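Local coordinates for quinonprotein alcohol dehydrogenase-like protein (Bacteroides thetaiotaomicron VPI-5482, PDB 4R5O) that is of unknown function but binds calcium and joins an immunoglobulin-like beta-sandwich to a seven-bladed beta-propeller, at residues 26-32 / 92-98; 101-107 / 421-427; 126-131 / 174-178. One frame throughout, in Å; residues are numbered along the deposited sequence. Where two conformers were deposited one is given.

From the N terminus, the chain first closes a loop at interaction 1, where strand 86-97 returns to lie parallel to strand 28-31 and seals one edge of the immunoglobulin-like domain. The chain then runs directly into strand 103-108, the first of the propeller, which waits some 314 residues for strand 422-424. Interaction 2 thus closes the entire propeller ring. Inside that long loop sits interaction 3, a shorter closure that joins the turn and short helix ending the first blade to the outer strand of the second. None of the three cross. H98 packs on L130 and F105 on L175, and these touches connect interaction 3 to the sandwich domain and to the ring closure.

Interaction 1: 26-32 / 92-98; sequences ESQVLEL and TSFSSNH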
loop_
_atom_site.group_PDB
_atom_site.type_symbol
_atom_site.label_atom_id
_atom_site.label_comp_id
_atom_site.label_asym_id
_atom_site.label_seq_id
_atom_site.Cartn_x
_atom_site.Cartn_y
_atom_site.Cartn_z
ATOM N N GLU A 26 -13.143 25.451 -16.974
ATOM C CA GLU A 26 -13.415 24.671 -15.772
ATOM C C GLU A 26 -12.593 23.373 -15.765
ATOM O O GLU A 26 -12.176 22.898 -16.819
ATOM C CB GLU A 26 -14.914 24.355 -15.635
ATOM C CG GLU A 26 -15.538 23.535 -16.754
ATOM C CD GLU A 26 -16.948 23.033 -16.488
ATOM O OE1 GLU A 26 -17.648 23.610 -15.622
ATOM O OE2 GLU A 26 -17.351 22.047 -17.146
ATOM N N SER A 27 -12.376 22.810 -14.568
ATOM C CA SER A 27 -11.623 21.582 -14.365
ATOM C C SER A 27 -12.313 20.422 -15.092
ATOM O O SER A 27 -13.528 20.276 -15.025
ATOM C CB SER A 27 -11.472 21.294 -12.874
ATOM O OG SER A 27 -10.692 20.131 -12.641
ATOM N N GLN A 28 -11.526 19.636 -15.830
ATOM C CA GLN A 28 -11.980 18.517 -16.663
ATOM C C GLN A 28 -11.935 17.184 -15.933
ATOM O O GLN A 28 -10.947 16.865 -15.262
ATOM C CB GLN A 28 -11.101 18.405 -17.925
ATOM C CG GLN A 28 -11.063 19.655 -18.816
ATOM C CD GLN A 28 -12.407 19.947 -19.437
ATOM O OE1 GLN A 28 -12.966 19.153 -20.212
ATOM N NE2 GLN A 28 -12.947 21.095 -19.106
ATOM N N VAL A 29 -13.006 16.395 -16.081
ATOM C CA VAL A 29 -13.069 15.054 -15.515
ATOM C C VAL A 29 -13.364 14.113 -16.705
ATOM O O VAL A 29 -14.330 14.318 -17.451
ATOM C CB VAL A 29 -14.056 14.898 -14.319
ATOM C CG1 VAL A 29 -14.049 13.474 -13.799
ATOM C CG2 VAL A 29 -13.707 15.846 -13.182
ATOM N N LEU A 30 -12.474 13.137 -16.914
ATOM C CA LEU A 30 -12.551 12.154 -18.005
ATOM C C LEU A 30 -12.671 10.733 -17.480
ATOM O O LEU A 30 -12.222 10.455 -16.375
ATOM C CB LEU A 30 -11.296 12.231 -18.920
ATOM C CG LEU A 30 -11.040 13.553 -19.629
ATOM C CD1 LEU A 30 -9.907 14.371 -18.912
ATOM C CD2 LEU A 30 -10.744 13.310 -21.101
ATOM N N GLU A 31 -13.218 9.825 -18.298
ATOM C CA GLU A 31 -13.266 8.410 -17.943
ATOM C C GLU A 31 -11.946 7.761 -18.281
ATOM O O GLU A 31 -11.242 8.245 -19.175
ATOM C CB GLU A 31 -14.424 7.664 -18.654
ATOM C CG GLU A 31 -15.825 8.180 -18.362
ATOM C CD GLU A 31 -16.323 8.143 -16.932
ATOM O OE1 GLU A 31 -15.903 7.247 -16.162
ATOM O OE2 GLU A 31 -17.192 8.982 -16.602
ATOM N N LEU A 32 -11.605 6.657 -17.592
ATOM C CA LEU A 32 -10.413 5.887 -17.949
ATOM C C LEU A 32 -10.617 5.386 -19.374
ATOM O O LEU A 32 -11.722 4.953 -19.727
ATOM C CB LEU A 32 -10.139 4.747 -16.946
ATOM C CG LEU A 32 -9.643 5.167 -15.567
ATOM C CD1 LEU A 32 -9.823 4.055 -14.554
ATOM C CD2 LEU A 32 -8.204 5.677 -15.614
ATOM N N THR A 92 -5.835 25.332 -16.348
ATOM C CA THR A 92 -6.962 24.496 -15.956
ATOM C C THR A 92 -6.357 23.273 -15.256
ATOM O O THR A 92 -5.156 23.247 -14.974
ATOM C CB THR A 92 -7.914 24.149 -17.149
ATOM O OG1 THR A 92 -9.097 23.553 -16.616
ATOM C CG2 THR A 92 -7.268 23.223 -18.213
ATOM N N SER A 93 -7.195 22.290 -14.949
ATOM C CA SER A 93 -6.762 21.044 -14.349
ATOM C C SER A 93 -7.622 19.920 -14.902
ATOM O O SER A 93 -8.691 20.176 -15.465
ATOM C CB SER A 93 -6.813 21.118 -12.827
ATOM O OG SER A 93 -8.118 21.432 -12.376
ATOM N N PHE A 94 -7.107 18.692 -14.845
ATOM C CA PHE A 94 -7.842 17.525 -15.311
ATOM C C PHE A 94 -7.581 16.360 -14.372
ATOM O O PHE A 94 -6.589 16.350 -13.633
ATOM C CB PHE A 94 -7.511 17.159 -16.761
ATOM C CG PHE A 94 -6.114 16.686 -17.060
ATOM C CD1 PHE A 94 -5.127 17.582 -17.424
ATOM C CD2 PHE A 94 -5.815 15.337 -17.083
ATOM C CE1 PHE A 94 -3.862 17.136 -17.789
ATOM C CE2 PHE A 94 -4.547 14.897 -17.427
ATOM C CZ PHE A 94 -3.584 15.798 -17.793
ATOM N N SER A 95 -8.529 15.421 -14.354
ATOM C CA SER A 95 -8.490 14.226 -13.522
ATOM C C SER A 95 -9.328 13.148 -14.148
ATOM O O SER A 95 -10.178 13.436 -14.977
ATOM C CB SER A 95 -8.974 14.534 -12.102
ATOM O OG SER A 95 -10.319 14.983 -12.108
ATOM N N SER A 96 -9.082 11.906 -13.754
ATOM C CA SER A 96 -9.816 10.722 -14.197
ATOM C C SER A 96 -10.988 10.444 -13.267
ATOM O O SER A 96 -10.875 10.678 -12.066
ATOM C CB SER A 96 -8.884 9.509 -14.249
ATOM O OG SER A 96 -8.229 9.309 -13.004
ATOM N N ASN A 97 -12.092 9.935 -13.806
ATOM C CA ASN A 97 -13.251 9.536 -13.019
ATOM C C ASN A 97 -13.080 8.054 -12.714
ATOM O O ASN A 97 -13.587 7.194 -13.438
ATOM C CB ASN A 97 -14.581 9.862 -13.745
ATOM C CG ASN A 97 -15.822 9.462 -12.974
ATOM O OD1 ASN A 97 -15.865 9.490 -11.741
ATOM N ND2 ASN A 97 -16.878 9.106 -13.677
ATOM N N HIS A 98 -12.291 7.754 -11.695
ATOM C CA HIS A 98 -12.017 6.369 -11.318
ATOM C C HIS A 98 -12.599 6.085 -9.911
ATOM O O HIS A 98 -12.886 7.013 -9.148
ATOM C CB HIS A 98 -10.500 6.064 -11.377
ATOM C CG HIS A 98 -9.685 6.883 -10.431
ATOM N ND1 HIS A 98 -9.219 8.138 -10.781
ATOM C CD2 HIS A 98 -9.299 6.609 -9.164
ATOM C CE1 HIS A 98 -8.558 8.575 -9.725
ATOM N NE2 HIS A 98 -8.580 7.689 -8.727
HETATM O O HOH W 1 -13.417 5.859 -15.691
#
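N97 and E31 lie side by side on the exposed face of a parallel strand pair and are joined by a straight bond of 2.9 Å from N97 ND2 to E31 OE2 (166°). OE2 is met on its syn side from somewhat out of the carboxylate plane, and the two flat groups stand about 70° apart. N97 reaches this carboxylate because its CG stands opposite the backbone N (chi1 180°), and its CB lies 3.7 Å from V29 CG1. A water is held by E31 OE1, L32 N and N97 O. At the opposite end, S27 OG and S93 OG share a hydrogen bond of 2.9 Å. Between them the backbones are joined by Q28 N to S93 O, S95 N to Q28 O, L30 N to S95 O and N97 N to L30 O. On the other face Q28 CB sits 4.0 Å from F94 CB. Q28 then bends back along its own strand, NE2 reaching E26 O at 3.0 Å, while T92 OG1 gives that oxygen a weak second bond. Replacing Q28 by an alanine would probably cost E26 O its stronger bond, leaving the weak one, and uncover part of L36. F94 meets Y67 edge-to-face, and S96 OG takes a hydrogen bond from C73 N. A short first strand running parallel to the last one matches the A'-to-G pairing of immunoglobulin-like sandwiches.

Interaction 2: 101-107 / 421-427; sequences SKGFFYV and SQILFNN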
loop_
_atom_site.group_PDB
_atom_site.type_symbol
_atom_site.label_atom_id
_atom_site.label_comp_id
_atom_site.label_asym_id
_atom_site.label_seq_id
_atom_site.Cartn_x
_atom_site.Cartn_y
_atom_site.Cartn_z
ATOM N N SER A 101 -12.676 1.550 -5.233
ATOM C CA SER A 101 -13.458 0.549 -4.512
ATOM C C SER A 101 -13.676 -0.704 -5.378
ATOM O O SER A 101 -13.972 -1.767 -4.853
ATOM C CB SER A 101 -14.802 1.134 -4.092
ATOM O OG SER A 101 -14.622 2.325 -3.347
ATOM N N LYS A 102 -13.518 -0.565 -6.702
ATOM C CA LYS A 102 -13.764 -1.583 -7.731
ATOM C C LYS A 102 -12.527 -2.468 -7.990
ATOM O O LYS A 102 -12.235 -2.815 -9.136
ATOM C CB LYS A 102 -14.197 -0.885 -9.042
ATOM C CG LYS A 102 -15.505 -0.093 -8.905
ATOM C CD LYS A 102 -16.685 -0.966 -8.455
ATOM C CE LYS A 102 -17.921 -0.156 -8.163
ATOM N NZ LYS A 102 -19.043 -1.017 -7.704
ATOM N N GLY A 103 -11.883 -2.912 -6.914
ATOM C CA GLY A 103 -10.702 -3.774 -6.967
ATOM C C GLY A 103 -9.802 -3.618 -5.758
ATOM O O GLY A 103 -10.295 -3.450 -4.636
ATOM N N PHE A 104 -8.471 -3.683 -5.966
ATOM C CA PHE A 104 -7.512 -3.538 -4.846
ATOM C C PHE A 104 -6.198 -2.903 -5.286
ATOM O O PHE A 104 -5.806 -3.052 -6.451
ATOM C CB PHE A 104 -7.197 -4.907 -4.196
ATOM C CG PHE A 104 -6.650 -5.935 -5.164
ATOM C CD1 PHE A 104 -5.294 -5.979 -5.467
ATOM C CD2 PHE A 104 -7.490 -6.873 -5.755
ATOM C CE1 PHE A 104 -4.795 -6.922 -6.370
ATOM C CE2 PHE A 104 -6.992 -7.810 -6.658
ATOM C CZ PHE A 104 -5.645 -7.842 -6.945
ATOM N N PHE A 105 -5.495 -2.244 -4.339
ATOM C CA PHE A 105 -4.146 -1.716 -4.585
ATOM C C PHE A 105 -3.155 -2.832 -4.352
ATOM O O PHE A 105 -3.470 -3.788 -3.650
ATOM C CB PHE A 105 -3.802 -0.480 -3.720
ATOM C CG PHE A 105 -4.725 0.730 -3.789
ATOM C CD1 PHE A 105 -4.640 1.635 -4.847
ATOM C CD2 PHE A 105 -5.626 0.996 -2.762
ATOM C CE1 PHE A 105 -5.468 2.756 -4.892
ATOM C CE2 PHE A 105 -6.446 2.125 -2.798
ATOM C CZ PHE A 105 -6.362 2.993 -3.857
ATOM N N TYR A 106 -2.011 -2.785 -4.985
ATOM C CA TYR A 106 -0.979 -3.777 -4.733
ATOM C C TYR A 106 0.337 -3.042 -4.826
ATOM O O TYR A 106 0.546 -2.237 -5.739
ATOM C CB TYR A 106 -1.056 -5.033 -5.648
ATOM C CG TYR A 106 -0.859 -4.816 -7.137
ATOM C CD1 TYR A 106 -1.936 -4.516 -7.965
ATOM C CD2 TYR A 106 0.385 -5.020 -7.734
ATOM C CE1 TYR A 106 -1.766 -4.340 -9.338
ATOM C CE2 TYR A 106 0.568 -4.844 -9.103
ATOM C CZ TYR A 106 -0.515 -4.511 -9.902
ATOM O OH TYR A 106 -0.355 -4.324 -11.246
ATOM N N VAL A 107 1.167 -3.228 -3.806
ATOM C CA VAL A 107 2.469 -2.592 -3.686
ATOM C C VAL A 107 3.473 -3.505 -4.393
ATOM O O VAL A 107 3.704 -4.625 -3.958
ATOM C CB VAL A 107 2.814 -2.311 -2.193
ATOM C CG1 VAL A 107 4.184 -1.639 -2.050
ATOM C CG2 VAL A 107 1.725 -1.469 -1.543
ATOM N N SER A 421 4.420 -6.910 -2.380
ATOM C CA SER A 421 4.694 -7.123 -0.954
ATOM C C SER A 421 3.432 -7.084 -0.090
ATOM O O SER A 421 3.424 -7.656 1.013
ATOM C CB SER A 421 5.669 -6.066 -0.445
ATOM O OG SER A 421 5.204 -4.750 -0.694
ATOM N N GLN A 422 2.382 -6.406 -0.587
ATOM C CA GLN A 422 1.136 -6.203 0.131
ATOM C C GLN A 422 -0.002 -5.809 -0.806
ATOM O O GLN A 422 0.260 -5.222 -1.837
ATOM C CB GLN A 422 1.394 -5.089 1.140
ATOM C CG GLN A 422 0.269 -4.797 2.064
ATOM C CD GLN A 422 0.763 -3.909 3.114
ATOM O OE1 GLN A 422 1.880 -3.418 3.041
ATOM N NE2 GLN A 422 -0.051 -3.717 4.124
ATOM N N ILE A 423 -1.255 -6.119 -0.423
ATOM C CA ILE A 423 -2.523 -5.831 -1.094
ATOM C C ILE A 423 -3.356 -5.013 -0.131
ATOM O O ILE A 423 -3.462 -5.360 1.042
ATOM C CB ILE A 423 -3.234 -7.145 -1.565
ATOM C CG1 ILE A 423 -2.388 -7.832 -2.656
ATOM C CG2 ILE A 423 -4.692 -6.870 -2.055
ATOM C CD1 ILE A 423 -2.884 -9.040 -3.131
ATOM N N LEU A 424 -3.929 -3.914 -0.619
ATOM C CA LEU A 424 -4.710 -2.957 0.177
ATOM C C LEU A 424 -6.021 -2.621 -0.483
ATOM O O LEU A 424 -6.089 -2.649 -1.707
ATOM C CB LEU A 424 -3.887 -1.657 0.350
ATOM C CG LEU A 424 -2.565 -1.771 1.098
ATOM C CD1 LEU A 424 -1.605 -0.697 0.675
ATOM C CD2 LEU A 424 -2.762 -1.838 2.620
ATOM N N PHE A 425 -7.042 -2.244 0.323
ATOM C CA PHE A 425 -8.342 -1.770 -0.174
ATOM C C PHE A 425 -8.449 -0.261 0.119
ATOM O O PHE A 425 -7.717 0.224 0.984
ATOM C CB PHE A 425 -9.511 -2.567 0.426
ATOM C CG PHE A 425 -9.390 -4.054 0.155
ATOM C CD1 PHE A 425 -9.693 -4.580 -1.099
ATOM C CD2 PHE A 425 -8.969 -4.930 1.156
ATOM C CE1 PHE A 425 -9.559 -5.949 -1.346
ATOM C CE2 PHE A 425 -8.843 -6.297 0.902
ATOM C CZ PHE A 425 -9.131 -6.792 -0.350
ATOM N N ASN A 426 -9.318 0.493 -0.617
ATOM C CA ASN A 426 -9.418 1.936 -0.401
ATOM C C ASN A 426 -10.448 2.275 0.671
ATOM O O ASN A 426 -10.579 3.444 1.040
ATOM C CB ASN A 426 -9.771 2.652 -1.699
ATOM C CG ASN A 426 -11.222 2.768 -2.082
ATOM O OD1 ASN A 426 -12.042 1.883 -1.861
ATOM N ND2 ASN A 426 -11.546 3.869 -2.741
ATOM N N ASN A 427 -11.193 1.253 1.146
ATOM C CA ASN A 427 -12.271 1.341 2.141
ATOM C C ASN A 427 -11.992 0.404 3.334
ATOM O O ASN A 427 -11.239 -0.590 3.178
ATOM C CB ASN A 427 -13.646 0.991 1.486
ATOM C CG ASN A 427 -13.732 -0.399 0.842
ATOM O OD1 ASN A 427 -14.314 -1.339 1.401
ATOM N ND2 ASN A 427 -13.155 -0.574 -0.351
ATOM O OXT ASN A 427 -12.557 0.648 4.423
HETATM O O HOH W 2 -10.289 -1.091 -3.024
#
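F104 and I423 meet on one face of an antiparallel pair, F104 CD1 lying 3.6 Å from I423 CG2, and F425 curls over the same side to bring its CE1 within 3.8 Å of F104 CB. F425 CG, anti to its own carbonyl carbon (chi1 -57°), swings the ring back so that its edge meets G103 O in plane. On the other face V107 CG2 packs against L424 CD1 at 4.1 Å, and F105 CE2 rests 3.5 Å from N426 CB. The backbones pair through F105 N to L424 O, L424 N to F105 O and V107 N to Q422 O, with S421 N bonding V107 O beyond. Farther out, a water spans G103 O and N426 N. N426 OD1 accepts N427 ND2 at 3.1 Å in its carbonyl plane, and S101 OG lies 3.0 Å from that same oxygen. Q422 NE2 bonds I146 O and I423 O takes Q378 NE2, so each neighbouring blade is gripped. Strand 422-424 thereby supplies the innermost strand of a blade whose other three come from the propeller's first strands, the "velcro" ring closure of beta-propellers.

Interaction 3: 126-131 / 174-178; sequences CYASLN and TLYYE
T174 and L130 touch first, T174 O lying 3.6 Å from L130 CD1; T174 OG1 is bonded to D171, and T174 CB sits over the centre of one face of the Y176 ring. L175 carries most of the apolar contact. Its CB packs 3.9 Å from L130 CD1, its CD2 reaches C126 CB at 3.8 Å, and its left-handed backbone (phi 79°) turns the chain. L175 O accepts N131 ND2 at 3.0 Å, near the amide plane of N131, whose CG, opposite its carbonyl carbon (chi1 -72°), sends the amide across to L175 and Y177. ND2 also donates to Y127 O at 2.8 Å, on a lone pair, so two acceptors fix the rotation of this amide while its nitrogen lies over one face of the Y127 ring, offset toward the rim. The Y176 ring edge meets L130 CD2 through CE1; R74 makes a cation-pi contact with the ring. Y177 N then bonds N131 OD1 at 2.9 Å, nearly straight (167°), and R74 NH2 adds a weak bond to that oxygen. N131 therefore holds the backbone on both sides of Y176. Y177 CD1 comes to 3.3 Å from Y127 OH, whereas Y177 OH is bonded to S180. E178 carries on strand 177-181, its backbone bonded to I169 of strand 167-171. L175 also rests on F112 of strand 111-116 and F153 of strand 152-158, while C126 leans on P72 and L130 on H98 and F100, so helix 126-129 sits at the junction of two propeller blades and the sandwich domain.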
loop_
_atom_site.group_PDB
_atom_site.type_symbol
_atom_site.label_atom_id
_atom_site.label_comp_id
_atom_site.label_asym_id
_atom_site.label_seq_id
_atom_site.Cartn_x
_atom_site.Cartn_y
_atom_site.Cartn_z
ATOM N N CYS A 126 0.014 4.203 -9.841
ATOM C CA CYS A 126 -1.074 5.140 -9.650
ATOM C C CYS A 126 -0.650 6.236 -8.670
ATOM O O CYS A 126 -1.269 7.300 -8.601
ATOM C CB CYS A 126 -2.309 4.394 -9.151
ATOM S SG CYS A 126 -3.020 3.244 -10.362
ATOM N N TYR A 127 0.390 5.965 -7.876
ATOM C CA TYR A 127 0.850 6.931 -6.888
ATOM C C TYR A 127 1.470 8.134 -7.606
ATOM O O TYR A 127 1.137 9.263 -7.270
ATOM C CB TYR A 127 1.831 6.292 -5.903
ATOM C CG TYR A 127 2.308 7.275 -4.864
ATOM C CD1 TYR A 127 1.521 7.586 -3.751
ATOM C CD2 TYR A 127 3.520 7.943 -5.017
ATOM C CE1 TYR A 127 1.944 8.533 -2.814
ATOM C CE2 TYR A 127 3.944 8.890 -4.095
ATOM C CZ TYR A 127 3.168 9.168 -2.988
ATOM O OH TYR A 127 3.645 10.094 -2.110
ATOM N N ALA A 128 2.319 7.897 -8.614
ATOM C CA ALA A 128 2.965 8.964 -9.365
ATOM C C ALA A 128 1.930 9.828 -10.132
ATOM O O ALA A 128 1.863 11.032 -9.865
ATOM C CB ALA A 128 3.983 8.378 -10.336
ATOM N N SER A 129 1.091 9.199 -11.027
ATOM C CA SER A 129 0.101 9.862 -11.890
ATOM C C SER A 129 -0.929 10.692 -11.076
ATOM O O SER A 129 -1.387 11.711 -11.595
ATOM C CB SER A 129 -0.631 8.866 -12.798
ATOM O OG SER A 129 -1.251 7.774 -12.150
ATOM N N LEU A 130 -1.230 10.328 -9.834
ATOM C CA LEU A 130 -2.109 11.091 -8.924
ATOM C C LEU A 130 -1.310 12.056 -7.971
ATOM O O LEU A 130 -1.935 12.723 -7.135
ATOM C CB LEU A 130 -2.947 10.128 -8.041
ATOM C CG LEU A 130 -4.056 9.297 -8.674
ATOM C CD1 LEU A 130 -4.317 8.061 -7.852
ATOM C CD2 LEU A 130 -5.311 10.111 -8.847
ATOM N N ASN A 131 0.055 12.098 -8.051
ATOM C CA ASN A 131 0.815 12.941 -7.119
ATOM C C ASN A 131 1.960 13.664 -7.804
ATOM O O ASN A 131 3.011 13.886 -7.192
ATOM C CB ASN A 131 1.372 12.125 -5.927
ATOM C CG ASN A 131 0.281 11.713 -4.986
ATOM O OD1 ASN A 131 -0.178 12.511 -4.157
ATOM N ND2 ASN A 131 -0.255 10.513 -5.188
ATOM N N THR A 174 -8.232 8.039 -1.988
ATOM C CA THR A 174 -7.779 8.770 -3.166
ATOM C C THR A 174 -6.358 8.457 -3.591
ATOM O O THR A 174 -6.046 8.667 -4.766
ATOM C CB THR A 174 -7.854 10.263 -2.902
ATOM O OG1 THR A 174 -7.075 10.555 -1.738
ATOM C CG2 THR A 174 -9.286 10.752 -2.728
ATOM N N LEU A 175 -5.487 8.021 -2.661
ATOM C CA LEU A 175 -4.057 7.709 -2.892
ATOM C C LEU A 175 -3.252 9.030 -2.937
ATOM O O LEU A 175 -2.096 9.058 -3.353
ATOM C CB LEU A 175 -3.852 6.864 -4.176
ATOM C CG LEU A 175 -2.742 5.850 -4.168
ATOM C CD1 LEU A 175 -2.936 4.799 -3.021
ATOM C CD2 LEU A 175 -2.674 5.158 -5.471
ATOM N N TYR A 176 -3.861 10.117 -2.456
ATOM C CA TYR A 176 -3.241 11.427 -2.369
ATOM C C TYR A 176 -2.266 11.449 -1.216
ATOM O O TYR A 176 -2.596 10.997 -0.114
ATOM C CB TYR A 176 -4.297 12.551 -2.200
ATOM C CG TYR A 176 -5.272 12.809 -3.339
ATOM C CD1 TYR A 176 -5.199 12.090 -4.531
ATOM C CD2 TYR A 176 -6.256 13.790 -3.233
ATOM C CE1 TYR A 176 -6.097 12.320 -5.573
ATOM C CE2 TYR A 176 -7.143 14.051 -4.283
ATOM C CZ TYR A 176 -7.057 13.315 -5.454
ATOM O OH TYR A 176 -7.913 13.562 -6.507
ATOM N N TYR A 177 -1.068 11.979 -1.470
ATOM C CA TYR A 177 -0.034 12.188 -0.489
ATOM C C TYR A 177 -0.519 13.218 0.529
ATOM O O TYR A 177 -1.082 14.234 0.133
ATOM C CB TYR A 177 1.261 12.630 -1.205
ATOM C CG TYR A 177 2.344 13.172 -0.291
ATOM C CD1 TYR A 177 3.266 12.322 0.320
ATOM C CD2 TYR A 177 2.454 14.533 -0.048
ATOM C CE1 TYR A 177 4.265 12.821 1.155
ATOM C CE2 TYR A 177 3.431 15.041 0.798
ATOM C CZ TYR A 177 4.348 14.188 1.386
ATOM O OH TYR A 177 5.314 14.736 2.205
ATOM N N GLU A 178 -0.338 12.961 1.822
ATOM C CA GLU A 178 -0.738 13.944 2.813
ATOM C C GLU A 178 0.483 14.539 3.476
ATOM O O GLU A 178 0.627 15.767 3.502
ATOM C CB GLU A 178 -1.677 13.368 3.852
ATOM C CG GLU A 178 -3.043 13.092 3.263
ATOM C CD GLU A 178 -4.101 12.707 4.269
ATOM O OE1 GLU A 178 -3.775 12.601 5.472
ATOM O OE2 GLU A 178 -5.269 12.542 3.851
#